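Local structure of alanine racemase 1 (Caldanaerobacter subterraneus subsp. tengcongensis MB4, 4Y2W) at residues A[355-359]-A[360-364]. The protein belongs to the alanine racemase family and forms a two-chain assembly, each subunit joining a TIM-type barrel to a mainly beta-stranded C-terminal domain. The protein carries 1 engineered substitution. Sequence-based numbering, arbitrary orientation.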
loop_
_atom_site.group_PDB
_atom_site.type_symbol
_atom_site.label_atom_id
_atom_site.label_comp_id
_atom_site.label_asym_id
_atom_site.label_seq_id
_atom_site.Cartn_x
_atom_site.Cartn_y
_atom_site.Cartn_z
ATOM N N ILE A 355 7.437 -0.431 15.004
ATOM C CA ILE A 355 5.976 -0.588 14.885
ATOM C C ILE A 355 5.496 -2.031 15.105
ATOM O O ILE A 355 4.400 -2.395 14.680
ATOM C CB ILE A 355 5.424 -0.022 13.550
ATOM C CG1 ILE A 355 6.219 -0.533 12.343
ATOM C CG2 ILE A 355 5.442 1.498 13.583
ATOM C CD1 ILE A 355 5.470 -0.438 11.029
ATOM N N GLU A 356 6.313 -2.834 15.792
ATOM C CA GLU A 356 5.927 -4.172 16.239
ATOM C C GLU A 356 5.461 -5.060 15.080
ATOM O O GLU A 356 4.341 -5.585 15.087
ATOM C CB GLU A 356 4.828 -4.091 17.304
ATOM C CG GLU A 356 5.048 -3.057 18.395
ATOM C CD GLU A 356 3.804 -2.871 19.242
ATOM O OE1 GLU A 356 3.120 -1.833 19.097
ATOM O OE2 GLU A 356 3.494 -3.784 20.035
ATOM N N THR A 357 6.324 -5.210 14.082
ATOM C CA THR A 357 6.043 -6.088 12.953
ATOM C C THR A 357 7.354 -6.659 12.410
ATOM O O THR A 357 8.376 -6.635 13.096
ATOM C CB THR A 357 5.240 -5.353 11.856
ATOM O OG1 THR A 357 4.832 -6.285 10.848
ATOM C CG2 THR A 357 6.063 -4.239 11.213
ATOM N N ILE A 358 7.315 -7.175 11.186
ATOM C CA ILE A 358 8.480 -7.794 10.557
ATOM C C ILE A 358 8.771 -7.107 9.223
ATOM O O ILE A 358 7.865 -6.522 8.629
ATOM C CB ILE A 358 8.276 -9.312 10.345
ATOM C CG1 ILE A 358 6.909 -9.604 9.706
ATOM C CG2 ILE A 358 8.402 -10.044 11.672
ATOM C CD1 ILE A 358 6.712 -11.050 9.308
ATOM N N PRO A 359 10.034 -7.178 8.748
ATOM C CA PRO A 359 10.461 -6.496 7.521
ATOM C C PRO A 359 9.552 -6.683 6.309
ATOM O O PRO A 359 9.457 -5.784 5.475
ATOM C CB PRO A 359 11.829 -7.116 7.241
ATOM C CG PRO A 359 12.356 -7.463 8.587
ATOM C CD PRO A 359 11.162 -7.874 9.399
ATOM N N GLN A 360 8.894 -7.833 6.205
ATOM C CA GLN A 360 8.036 -8.109 5.058
ATOM C C GLN A 360 6.866 -7.127 4.963
ATOM O O GLN A 360 6.574 -6.634 3.875
ATOM C CB GLN A 360 7.528 -9.551 5.086
ATOM C CG GLN A 360 8.613 -10.595 4.843
ATOM C CD GLN A 360 9.120 -11.259 6.114
ATOM O OE1 GLN A 360 9.279 -10.616 7.149
ATOM N NE2 GLN A 360 9.378 -12.556 6.036
ATOM N N GLU A 361 6.209 -6.839 6.088
ATOM C CA GLU A 361 5.062 -5.922 6.082
ATOM C C GLU A 361 5.464 -4.469 5.802
ATOM O O GLU A 361 4.704 -3.725 5.176
ATOM C CB GLU A 361 4.275 -5.996 7.392
ATOM C CG GLU A 361 2.956 -5.230 7.344
ATOM C CD GLU A 361 2.125 -5.374 8.607
ATOM O OE1 GLU A 361 2.693 -5.361 9.722
ATOM O OE2 GLU A 361 0.890 -5.483 8.484
ATOM N N VAL A 362 6.650 -4.071 6.261
ATOM C CA VAL A 362 7.153 -2.720 6.025
ATOM C C VAL A 362 7.362 -2.485 4.526
ATOM O O VAL A 362 6.897 -1.484 3.981
ATOM C CB VAL A 362 8.467 -2.458 6.790
ATOM C CG1 VAL A 362 9.073 -1.115 6.389
ATOM C CG2 VAL A 362 8.222 -2.505 8.293
ATOM N N PHE A 363 8.056 -3.411 3.872
ATOM C CA PHE A 363 8.262 -3.346 2.428
ATOM C C PHE A 363 6.939 -3.314 1.659
ATOM O O PHE A 363 6.792 -2.553 0.699
ATOM C CB PHE A 363 9.098 -4.536 1.938
ATOM C CG PHE A 363 10.588 -4.383 2.146
ATOM C CD1 PHE A 363 11.250 -3.198 1.815
ATOM C CD2 PHE A 363 11.344 -5.449 2.626
ATOM C CE1 PHE A 363 12.622 -3.075 1.991
ATOM C CE2 PHE A 363 12.716 -5.330 2.797
ATOM C CZ PHE A 363 13.356 -4.142 2.479
ATOM N N SER A 364 5.977 -4.129 2.086
ATOM C CA SER A 364 4.676 -4.207 1.417
ATOM C C SER A 364 3.809 -2.958 1.625
ATOM O O SER A 364 2.832 -2.746 0.911
ATOM C CB SER A 364 3.913 -5.450 1.889
ATOM O OG SER A 364 3.430 -5.305 3.217
#
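Thr357, just ahead of helix 359-365, meets Glu361 in its first turn, where the threonine hydroxyl donates a hydrogen bond from OG1 to OE1 of Glu361 at 2.6 Å. The threonine side chain lies nearly perpendicular to that of the glutamate, and the bond reaches OE1 on its anti side, 25° out of the carboxylate plane. Glu361 can span the turn because its chain is extended as far as the carboxylate, with CG anti to the backbone N (chi1 -171°). The other oxygen, OE2, pairs with Arg365 and with the backbone N of Arg293 in the second subunit, so both oxygens of the buried carboxylate have partners; this network would probably stabilise its negative charge. Ile358 is the N-cap residue, and its O takes a weak bond from N of Glu361 (3.0 Å, 132° at the hydrogen). The next carbonyl, O of Pro359, receives a nearly straight bond from N of Phe363 at 3.2 Å. Buried Val362 is closely surrounded by Thr357, Val348 and Met351, with Ile355 a looser neighbour, its CD1 4.4 Å from CG2 of the valine. By contrast, Glu356, the positive-phi C-prime residue of a Schellman motif that ends helix 348-354, points its side chain away and is exposed. The linker thus joins helix 348-354 to helix 359-365, which brings Gln360 to the bound alanine and lies against Tyr287 of the second subunit.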